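Local atomic coordinates of putative uncharacterized protein (Pyrococcus abyssi virus 1, PDB entry 4HR1), a protein that is of unknown function but folds as a helical bundle with a bromodomain-like topology, encoded by a virus that infects a hyperthermophilic archaeon. Residues F3-K12 against Y75-L83; I13-K24 against V40-A51. All blocks are in the same frame, centred on the assembly; numbering follows the deposited sequence.

Contact 1: F3-K12 against Y75-L83; sequences FNGAQTVIQK and YKEIQKALL
N4 O is gripped twice by T8, the residue whose methyl group meets L82 on the facing helix. T8 N donates to it at 3.0 Å and T8 OG1 at 2.6 Å, the hydroxyl coming from above the carbonyl plane. With the hydroxyl turned back along its own helix, CG2 points anti to the backbone N and lies 3.9 Å from L82 CD2. N4 is also the N-cap of helix 5-30: its OD1 accepts from Q7 N at 3.1 Å, in the carbonyl plane. F3, just ahead of the cap, reaches the second helix with its ring. Its chi1 of 87° sets CG between the backbone N and the carbonyl carbon, and the rim of one ring face lies over G5 CA. At the ring edge, CZ meets I78 CG2 at 3.6 Å and CE2 meets L82 CD1 at 3.7 Å. The F3 and Y75 rings meet obliquely, centroids 5.5 Å apart and planes at 60°. The V9 and L82 side chains cross at about a right angle, bringing V9 CG1 to 3.9 Å from L82 CD2. K12 lays its aliphatic stem near L82 and carries its ammonium on to E86. The two segments run nearly parallel, 20° apart. Since the capping bond and the T8 hydroxyl bond both stay within segment 3-12, what joins it to 75-83 is mostly apolar packing, with the Q79 amide oxygen also close to the ring.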
loop_
_atom_site.group_PDB
_atom_site.type_symbol
_atom_site.label_atom_id
_atom_site.label_comp_id
_atom_site.label_asym_id
_atom_site.label_seq_id
_atom_site.Cartn_x
_atom_site.Cartn_y
_atom_site.Cartn_z
ATOM N N PHE A 3 -1.902 17.871 -12.334
ATOM C CA PHE A 3 -1.522 16.997 -11.216
ATOM C C PHE A 3 -0.916 15.663 -11.709
ATOM O O PHE A 3 -1.136 15.289 -12.872
ATOM C CB PHE A 3 -2.733 16.776 -10.265
ATOM C CG PHE A 3 -3.713 15.657 -10.563
ATOM C CD1 PHE A 3 -4.121 15.389 -11.869
ATOM C CD2 PHE A 3 -4.298 14.932 -9.533
ATOM C CE1 PHE A 3 -5.010 14.343 -12.140
ATOM C CE2 PHE A 3 -5.207 13.905 -9.804
ATOM C CZ PHE A 3 -5.560 13.622 -11.104
ATOM N N ASN A 4 -0.146 14.960 -10.840
ATOM C CA ASN A 4 0.409 13.652 -11.189
ATOM C C ASN A 4 -0.575 12.598 -10.678
ATOM O O ASN A 4 -0.516 12.203 -9.506
ATOM C CB ASN A 4 1.799 13.451 -10.600
ATOM C CG ASN A 4 2.479 12.219 -11.149
ATOM O OD1 ASN A 4 2.137 11.072 -10.816
ATOM N ND2 ASN A 4 3.440 12.434 -12.037
ATOM N N GLY A 5 -1.479 12.186 -11.564
ATOM C CA GLY A 5 -2.556 11.239 -11.285
ATOM C C GLY A 5 -2.184 9.990 -10.511
ATOM O O GLY A 5 -2.775 9.724 -9.453
ATOM N N ALA A 6 -1.200 9.214 -11.045
ATOM C CA ALA A 6 -0.736 7.944 -10.458
ATOM C C ALA A 6 -0.130 8.130 -9.073
ATOM O O ALA A 6 -0.615 7.514 -8.119
ATOM C CB ALA A 6 0.235 7.226 -11.396
ATOM N N GLN A 7 0.846 9.050 -8.932
ATOM C CA GLN A 7 1.439 9.332 -7.612
ATOM C C GLN A 7 0.381 9.716 -6.567
ATOM O O GLN A 7 0.377 9.155 -5.466
ATOM C CB GLN A 7 2.511 10.408 -7.712
ATOM C CG GLN A 7 3.336 10.579 -6.453
ATOM C CD GLN A 7 3.750 12.007 -6.326
ATOM O OE1 GLN A 7 4.703 12.449 -6.970
ATOM N NE2 GLN A 7 2.979 12.773 -5.557
ATOM N N THR A 8 -0.552 10.615 -6.953
ATOM C CA THR A 8 -1.624 11.108 -6.089
ATOM C C THR A 8 -2.453 9.974 -5.506
ATOM O O THR A 8 -2.559 9.873 -4.280
ATOM C CB THR A 8 -2.448 12.223 -6.779
ATOM O OG1 THR A 8 -1.566 13.206 -7.331
ATOM C CG2 THR A 8 -3.427 12.887 -5.834
ATOM N N VAL A 9 -3.004 9.107 -6.368
ATOM C CA VAL A 9 -3.826 7.969 -5.918
ATOM C C VAL A 9 -3.029 6.963 -5.072
ATOM O O VAL A 9 -3.521 6.517 -4.038
ATOM C CB VAL A 9 -4.689 7.320 -7.043
ATOM C CG1 VAL A 9 -5.483 8.382 -7.806
ATOM C CG2 VAL A 9 -3.842 6.499 -8.005
ATOM N N ILE A 10 -1.780 6.674 -5.474
ATOM C CA ILE A 10 -0.874 5.776 -4.760
ATOM C C ILE A 10 -0.605 6.288 -3.343
ATOM O O ILE A 10 -0.793 5.528 -2.388
ATOM C CB ILE A 10 0.420 5.443 -5.596
ATOM C CG1 ILE A 10 0.094 4.536 -6.838
ATOM C CG2 ILE A 10 1.516 4.793 -4.723
ATOM C CD1 ILE A 10 -0.936 3.248 -6.506
ATOM N N GLN A 11 -0.267 7.587 -3.195
ATOM C CA GLN A 11 -0.025 8.190 -1.881
ATOM C C GLN A 11 -1.239 8.097 -0.960
ATOM O O GLN A 11 -1.093 7.776 0.229
ATOM C CB GLN A 11 0.440 9.651 -2.014
ATOM C CG GLN A 11 1.829 9.851 -2.654
ATOM C CD GLN A 11 2.930 9.017 -2.035
ATOM O OE1 GLN A 11 3.152 9.015 -0.812
ATOM N NE2 GLN A 11 3.638 8.282 -2.876
ATOM N N LYS A 12 -2.435 8.322 -1.517
ATOM C CA LYS A 12 -3.680 8.261 -0.761
ATOM C C LYS A 12 -4.000 6.828 -0.325
ATOM O O LYS A 12 -4.400 6.615 0.831
ATOM C CB LYS A 12 -4.854 8.897 -1.563
ATOM C CG LYS A 12 -4.734 10.422 -1.811
ATOM C CD LYS A 12 -5.484 11.261 -0.757
ATOM C CE LYS A 12 -4.873 12.633 -0.521
ATOM N NZ LYS A 12 -5.328 13.242 0.772
ATOM N N TYR A 75 -9.966 11.469 -16.210
ATOM C CA TYR A 75 -9.779 12.523 -15.210
ATOM C C TYR A 75 -10.912 12.550 -14.167
ATOM O O TYR A 75 -10.626 12.565 -12.969
ATOM C CB TYR A 75 -9.691 13.898 -15.897
ATOM C CG TYR A 75 -9.310 15.023 -14.953
ATOM C CD1 TYR A 75 -7.983 15.425 -14.817
ATOM C CD2 TYR A 75 -10.273 15.669 -14.176
ATOM C CE1 TYR A 75 -7.622 16.441 -13.932
ATOM C CE2 TYR A 75 -9.922 16.688 -13.289
ATOM C CZ TYR A 75 -8.592 17.064 -13.166
ATOM O OH TYR A 75 -8.224 18.067 -12.300
ATOM N N LYS A 76 -12.185 12.560 -14.625
ATOM C CA LYS A 76 -13.380 12.605 -13.764
ATOM C C LYS A 76 -13.523 11.384 -12.853
ATOM O O LYS A 76 -13.919 11.526 -11.688
ATOM C CB LYS A 76 -14.658 12.819 -14.600
ATOM C CG LYS A 76 -14.794 14.232 -15.198
ATOM C CD LYS A 76 -15.715 14.263 -16.421
ATOM C CE LYS A 76 -17.176 14.456 -16.088
ATOM N NZ LYS A 76 -18.032 14.216 -17.277
ATOM N N GLU A 77 -13.224 10.181 -13.399
ATOM C CA GLU A 77 -13.269 8.910 -12.681
ATOM C C GLU A 77 -12.139 8.899 -11.622
ATOM O O GLU A 77 -12.382 8.438 -10.510
ATOM C CB GLU A 77 -13.152 7.728 -13.672
ATOM C CG GLU A 77 -13.431 6.347 -13.086
ATOM C CD GLU A 77 -12.316 5.675 -12.297
ATOM O OE1 GLU A 77 -11.127 5.821 -12.668
ATOM O OE2 GLU A 77 -12.643 4.978 -11.310
ATOM N N ILE A 78 -10.942 9.442 -11.947
ATOM C CA ILE A 78 -9.833 9.565 -10.989
ATOM C C ILE A 78 -10.266 10.522 -9.833
ATOM O O ILE A 78 -10.085 10.189 -8.652
ATOM C CB ILE A 78 -8.530 10.072 -11.681
ATOM C CG1 ILE A 78 -7.864 8.987 -12.541
ATOM C CG2 ILE A 78 -7.537 10.664 -10.662
ATOM C CD1 ILE A 78 -7.322 7.728 -11.761
ATOM N N GLN A 79 -10.859 11.697 -10.201
ATOM C CA GLN A 79 -11.351 12.699 -9.268
ATOM C C GLN A 79 -12.434 12.163 -8.365
ATOM O O GLN A 79 -12.445 12.492 -7.185
ATOM C CB GLN A 79 -11.804 13.975 -9.996
ATOM C CG GLN A 79 -10.651 14.841 -10.522
ATOM C CD GLN A 79 -9.669 15.360 -9.476
ATOM O OE1 GLN A 79 -8.456 15.414 -9.710
ATOM N NE2 GLN A 79 -10.157 15.782 -8.308
ATOM N N LYS A 80 -13.322 11.316 -8.893
ATOM C CA LYS A 80 -14.398 10.714 -8.098
ATOM C C LYS A 80 -13.838 9.658 -7.154
ATOM O O LYS A 80 -14.371 9.475 -6.062
ATOM C CB LYS A 80 -15.489 10.123 -9.003
ATOM C CG LYS A 80 -16.477 11.166 -9.525
ATOM C CD LYS A 80 -17.027 10.847 -10.921
ATOM C CE LYS A 80 -18.097 9.773 -10.954
ATOM N NZ LYS A 80 -17.524 8.403 -11.129
ATOM N N ALA A 81 -12.753 8.972 -7.568
ATOM C CA ALA A 81 -12.079 7.981 -6.734
ATOM C C ALA A 81 -11.340 8.709 -5.598
ATOM O O ALA A 81 -11.494 8.322 -4.431
ATOM C CB ALA A 81 -11.107 7.157 -7.569
ATOM N N LEU A 82 -10.624 9.827 -5.936
ATOM C CA LEU A 82 -9.925 10.694 -4.979
ATOM C C LEU A 82 -10.835 11.159 -3.855
ATOM O O LEU A 82 -10.412 11.230 -2.699
ATOM C CB LEU A 82 -9.286 11.894 -5.675
ATOM C CG LEU A 82 -7.966 11.609 -6.393
ATOM C CD1 LEU A 82 -7.524 12.812 -7.186
ATOM C CD2 LEU A 82 -6.862 11.197 -5.408
ATOM N N LEU A 83 -12.110 11.396 -4.204
ATOM C CA LEU A 83 -13.164 11.829 -3.307
ATOM C C LEU A 83 -13.586 10.749 -2.333
ATOM O O LEU A 83 -13.752 11.027 -1.142
ATOM C CB LEU A 83 -14.359 12.263 -4.143
ATOM C CG LEU A 83 -14.767 13.694 -3.959
ATOM C CD1 LEU A 83 -15.297 14.280 -5.279
ATOM C CD2 LEU A 83 -15.724 13.854 -2.744
#

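Contact 2: I13-K24 against V40-A51; sequences ISWLRTAIAFLK and VEKLKERVDEIA
Knobs-into-holes packing between two antiparallel helices of the bundle organises this contact; the axes of the two segments approach to 10.4 Å, at 162°. From one side I20 enters the hole formed by V40, L43, K44 and V47; from the other V47 enters that of I13, L16, R17 and I20. The two knobs slide past each other in opposite directions, so that I20 CD1 comes within 3.7 Å of V47 CG2 and, beside it, within 3.6 Å of K44 CA. Further along, L23 CD2 packs on V40 CG2 at 4.0 Å. Along one border runs a salt-bridge network. R17, bent at chi2 and chi3, carries its guanidinium across to D48, where NH1 meets OD2 at 2.6 Å, edge-on to the guanidinium, with the two planes 47° apart. I13 CG2 lies over the rim of one face of that group, and R17 NH2 sits 3.5 Å from A51 CB. The other carboxylate oxygen, D48 OD1, takes K44 NZ at 3.1 Å on its syn lone pair. K44 also faces E45 in a long salt bridge; the two cations probably favour an ionised D48, partly offset by the E45 carboxylate close to OD1. V47 touches I88 of helix 72-98 and L23 touches V99, while W15 and T18 lean on helix 109-119; F22 meets aromatic side chains of the other chain of the assembly edge-to-face.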
loop_
_atom_site.group_PDB
_atom_site.type_symbol
_atom_site.label_atom_id
_atom_site.label_comp_id
_atom_site.label_asym_id
_atom_site.label_seq_id
_atom_site.Cartn_x
_atom_site.Cartn_y
_atom_site.Cartn_z
ATOM N N ILE A 13 -3.810 5.838 -1.240
ATOM C CA ILE A 13 -4.059 4.418 -0.926
ATOM C C ILE A 13 -3.024 3.965 0.135
ATOM O O ILE A 13 -3.415 3.397 1.160
ATOM C CB ILE A 13 -4.095 3.496 -2.206
ATOM C CG1 ILE A 13 -5.235 3.907 -3.192
ATOM C CG2 ILE A 13 -4.242 2.008 -1.813
ATOM C CD1 ILE A 13 -4.982 3.536 -4.748
ATOM N N SER A 14 -1.723 4.278 -0.087
ATOM C CA SER A 14 -0.646 3.943 0.865
ATOM C C SER A 14 -0.936 4.485 2.264
ATOM O O SER A 14 -0.898 3.699 3.211
ATOM C CB SER A 14 0.716 4.417 0.368
ATOM O OG SER A 14 1.031 3.826 -0.885
ATOM N N TRP A 15 -1.315 5.791 2.391
ATOM C CA TRP A 15 -1.671 6.393 3.684
ATOM C C TRP A 15 -2.773 5.599 4.324
ATOM O O TRP A 15 -2.671 5.237 5.500
ATOM C CB TRP A 15 -2.160 7.857 3.530
ATOM C CG TRP A 15 -2.174 8.623 4.823
ATOM C CD1 TRP A 15 -1.165 9.402 5.313
ATOM C CD2 TRP A 15 -3.191 8.600 5.840
ATOM N NE1 TRP A 15 -1.515 9.917 6.539
ATOM C CE2 TRP A 15 -2.751 9.436 6.892
ATOM C CE3 TRP A 15 -4.473 8.013 5.936
ATOM C CZ2 TRP A 15 -3.529 9.685 8.032
ATOM C CZ3 TRP A 15 -5.224 8.233 7.082
ATOM C CH2 TRP A 15 -4.745 9.045 8.121
ATOM N N LEU A 16 -3.843 5.346 3.563
ATOM C CA LEU A 16 -5.016 4.625 4.072
ATOM C C LEU A 16 -4.696 3.189 4.517
ATOM O O LEU A 16 -5.192 2.764 5.566
ATOM C CB LEU A 16 -6.162 4.666 3.054
ATOM C CG LEU A 16 -6.843 6.025 2.858
ATOM C CD1 LEU A 16 -7.851 5.955 1.778
ATOM C CD2 LEU A 16 -7.545 6.478 4.107
ATOM N N ARG A 17 -3.807 2.476 3.774
ATOM C CA ARG A 17 -3.395 1.112 4.138
ATOM C C ARG A 17 -2.567 1.116 5.428
ATOM O O ARG A 17 -2.874 0.354 6.357
ATOM C CB ARG A 17 -2.666 0.401 2.987
ATOM C CG ARG A 17 -3.580 0.122 1.792
ATOM C CD ARG A 17 -3.292 -1.218 1.160
ATOM N NE ARG A 17 -3.346 -1.171 -0.306
ATOM C CZ ARG A 17 -4.412 -1.494 -1.032
ATOM N NH1 ARG A 17 -5.546 -1.858 -0.440
ATOM N NH2 ARG A 17 -4.362 -1.433 -2.354
ATOM N N THR A 18 -1.583 2.039 5.514
ATOM C CA THR A 18 -0.713 2.236 6.677
ATOM C C THR A 18 -1.549 2.618 7.906
ATOM O O THR A 18 -1.261 2.146 9.015
ATOM C CB THR A 18 0.379 3.263 6.371
ATOM O OG1 THR A 18 0.912 3.074 5.046
ATOM C CG2 THR A 18 1.494 3.258 7.413
ATOM N N ALA A 19 -2.620 3.421 7.693
ATOM C CA ALA A 19 -3.554 3.851 8.739
ATOM C C ALA A 19 -4.350 2.680 9.274
ATOM O O ALA A 19 -4.640 2.634 10.467
ATOM C CB ALA A 19 -4.492 4.921 8.197
ATOM N N ILE A 20 -4.704 1.723 8.395
ATOM C CA ILE A 20 -5.427 0.501 8.775
ATOM C C ILE A 20 -4.475 -0.424 9.558
ATOM O O ILE A 20 -4.868 -0.944 10.599
ATOM C CB ILE A 20 -6.128 -0.166 7.538
ATOM C CG1 ILE A 20 -7.414 0.621 7.182
ATOM C CG2 ILE A 20 -6.461 -1.682 7.765
ATOM C CD1 ILE A 20 -7.789 0.551 5.798
ATOM N N ALA A 21 -3.222 -0.572 9.097
ATOM C CA ALA A 21 -2.179 -1.355 9.786
ATOM C C ALA A 21 -2.004 -0.815 11.208
ATOM O O ALA A 21 -2.001 -1.602 12.161
ATOM C CB ALA A 21 -0.850 -1.266 9.028
ATOM N N PHE A 22 -1.943 0.539 11.344
ATOM C CA PHE A 22 -1.802 1.258 12.614
ATOM C C PHE A 22 -2.940 0.923 13.571
ATOM O O PHE A 22 -2.669 0.537 14.712
ATOM C CB PHE A 22 -1.723 2.772 12.357
ATOM C CG PHE A 22 -1.419 3.632 13.560
ATOM C CD1 PHE A 22 -2.437 4.075 14.396
ATOM C CD2 PHE A 22 -0.122 4.050 13.824
ATOM C CE1 PHE A 22 -2.158 4.892 15.493
ATOM C CE2 PHE A 22 0.150 4.883 14.909
ATOM C CZ PHE A 22 -0.868 5.304 15.733
ATOM N N LEU A 23 -4.209 1.045 13.099
ATOM C CA LEU A 23 -5.427 0.750 13.873
ATOM C C LEU A 23 -5.473 -0.692 14.360
ATOM O O LEU A 23 -5.821 -0.926 15.519
ATOM C CB LEU A 23 -6.671 1.020 13.028
ATOM C CG LEU A 23 -7.332 2.347 13.215
ATOM C CD1 LEU A 23 -7.843 2.856 11.895
ATOM C CD2 LEU A 23 -8.455 2.256 14.234
ATOM N N LYS A 24 -5.151 -1.652 13.453
ATOM C CA LYS A 24 -5.095 -3.099 13.697
ATOM C C LYS A 24 -4.153 -3.380 14.877
ATOM O O LYS A 24 -4.558 -4.036 15.848
ATOM C CB LYS A 24 -4.592 -3.819 12.433
ATOM C CG LYS A 24 -5.437 -5.019 12.011
ATOM C CD LYS A 24 -6.166 -4.776 10.693
ATOM C CE LYS A 24 -5.660 -5.637 9.557
ATOM N NZ LYS A 24 -4.454 -5.058 8.908
ATOM N N VAL A 40 -13.187 -1.780 11.301
ATOM C CA VAL A 40 -11.853 -1.600 10.706
ATOM C C VAL A 40 -11.735 -2.467 9.457
ATOM O O VAL A 40 -11.276 -1.985 8.416
ATOM C CB VAL A 40 -10.707 -1.831 11.744
ATOM C CG1 VAL A 40 -9.323 -1.875 11.083
ATOM C CG2 VAL A 40 -10.734 -0.753 12.823
ATOM N N GLU A 41 -12.199 -3.739 9.562
ATOM C CA GLU A 41 -12.219 -4.721 8.472
ATOM C C GLU A 41 -13.063 -4.184 7.309
ATOM O O GLU A 41 -12.607 -4.208 6.163
ATOM C CB GLU A 41 -12.752 -6.076 8.972
ATOM C CG GLU A 41 -11.677 -7.124 9.183
ATOM C CD GLU A 41 -10.965 -7.586 7.924
ATOM O OE1 GLU A 41 -9.740 -7.835 8.008
ATOM O OE2 GLU A 41 -11.613 -7.668 6.853
ATOM N N LYS A 42 -14.242 -3.614 7.630
ATOM C CA LYS A 42 -15.158 -2.978 6.678
ATOM C C LYS A 42 -14.449 -1.837 5.938
ATOM O O LYS A 42 -14.521 -1.776 4.713
ATOM C CB LYS A 42 -16.433 -2.485 7.392
ATOM C CG LYS A 42 -17.402 -3.609 7.794
ATOM C CD LYS A 42 -18.874 -3.220 7.556
ATOM C CE LYS A 42 -19.873 -4.240 8.072
ATOM N NZ LYS A 42 -19.988 -4.199 9.555
ATOM N N LEU A 43 -13.664 -1.009 6.671
ATOM C CA LEU A 43 -12.877 0.081 6.085
ATOM C C LEU A 43 -11.790 -0.403 5.150
ATOM O O LEU A 43 -11.665 0.143 4.050
ATOM C CB LEU A 43 -12.328 1.034 7.146
ATOM C CG LEU A 43 -13.366 2.009 7.713
ATOM C CD1 LEU A 43 -13.051 2.374 9.144
ATOM C CD2 LEU A 43 -13.498 3.248 6.845
ATOM N N LYS A 44 -11.038 -1.454 5.553
ATOM C CA LYS A 44 -9.992 -2.060 4.712
ATOM C C LYS A 44 -10.584 -2.525 3.359
ATOM O O LYS A 44 -10.014 -2.216 2.302
ATOM C CB LYS A 44 -9.293 -3.218 5.449
ATOM C CG LYS A 44 -8.145 -3.858 4.670
ATOM C CD LYS A 44 -7.714 -5.181 5.305
ATOM C CE LYS A 44 -7.048 -6.122 4.322
ATOM N NZ LYS A 44 -8.024 -6.750 3.386
ATOM N N GLU A 45 -11.765 -3.195 3.401
ATOM C CA GLU A 45 -12.453 -3.640 2.191
ATOM C C GLU A 45 -12.838 -2.489 1.286
ATOM O O GLU A 45 -12.612 -2.586 0.081
ATOM C CB GLU A 45 -13.655 -4.555 2.505
ATOM C CG GLU A 45 -13.299 -6.035 2.514
ATOM C CD GLU A 45 -12.468 -6.479 1.324
ATOM O OE1 GLU A 45 -11.273 -6.793 1.530
ATOM O OE2 GLU A 45 -12.970 -6.384 0.179
ATOM N N ARG A 46 -13.348 -1.365 1.867
ATOM C CA ARG A 46 -13.679 -0.136 1.118
ATOM C C ARG A 46 -12.432 0.407 0.404
ATOM O O ARG A 46 -12.534 0.858 -0.744
ATOM C CB ARG A 46 -14.272 0.939 2.045
ATOM C CG ARG A 46 -15.799 0.959 2.108
ATOM C CD ARG A 46 -16.397 2.138 1.348
ATOM N NE ARG A 46 -16.190 3.425 2.025
ATOM C CZ ARG A 46 -16.432 4.613 1.473
ATOM N NH1 ARG A 46 -16.208 5.727 2.156
ATOM N NH2 ARG A 46 -16.898 4.693 0.233
ATOM N N VAL A 47 -11.244 0.297 1.053
ATOM C CA VAL A 47 -9.979 0.754 0.453
ATOM C C VAL A 47 -9.599 -0.128 -0.745
ATOM O O VAL A 47 -9.271 0.413 -1.820
ATOM C CB VAL A 47 -8.811 0.908 1.472
ATOM C CG1 VAL A 47 -7.543 1.436 0.803
ATOM C CG2 VAL A 47 -9.211 1.803 2.634
ATOM N N ASP A 48 -9.645 -1.482 -0.562
ATOM C CA ASP A 48 -9.298 -2.430 -1.633
ATOM C C ASP A 48 -10.197 -2.248 -2.866
ATOM O O ASP A 48 -9.692 -2.291 -3.992
ATOM C CB ASP A 48 -9.313 -3.892 -1.144
ATOM C CG ASP A 48 -8.413 -4.208 0.049
ATOM O OD1 ASP A 48 -8.647 -5.252 0.708
ATOM O OD2 ASP A 48 -7.486 -3.404 0.335
ATOM N N GLU A 49 -11.505 -1.963 -2.644
ATOM C CA GLU A 49 -12.468 -1.713 -3.721
ATOM C C GLU A 49 -12.074 -0.499 -4.569
ATOM O O GLU A 49 -11.913 -0.616 -5.785
ATOM C CB GLU A 49 -13.890 -1.549 -3.157
ATOM C CG GLU A 49 -14.697 -2.837 -3.207
ATOM C CD GLU A 49 -15.473 -3.198 -1.955
ATOM O OE1 GLU A 49 -16.192 -2.324 -1.417
ATOM O OE2 GLU A 49 -15.399 -4.377 -1.540
ATOM N N ILE A 50 -11.886 0.658 -3.918
ATOM C CA ILE A 50 -11.510 1.886 -4.604
ATOM C C ILE A 50 -10.138 1.775 -5.249
ATOM O O ILE A 50 -9.962 2.233 -6.376
ATOM C CB ILE A 50 -11.745 3.156 -3.729
ATOM C CG1 ILE A 50 -11.626 4.465 -4.528
ATOM C CG2 ILE A 50 -10.896 3.179 -2.477
ATOM C CD1 ILE A 50 -12.835 4.703 -5.420
ATOM N N ALA A 51 -9.194 1.083 -4.575
ATOM C CA ALA A 51 -7.838 0.859 -5.088
ATOM C C ALA A 51 -7.832 0.215 -6.469
ATOM O O ALA A 51 -7.120 0.703 -7.348
ATOM C CB ALA A 51 -7.016 0.036 -4.107
#

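The two contacts show how one long helix can serve two partners in succession. Helix 5-30 uses its first turns in contact 1, nearly parallel to helix 72-98, and its following turns in contact 2, antiparallel to helix 34-63. Their centres lie 16 Å apart. Along the chain, both segments of contact 2 fall between those of contact 1: the first two helices pair as an antiparallel hairpin, and helix 72-98, later in the chain, comes back beside the amino-terminal turns. The contacts meet where I50 CD1 packs on A81 CA at 3.6 Å, so the two are continuous, and helices 5-30, 34-63 and 72-98 pack against one another there.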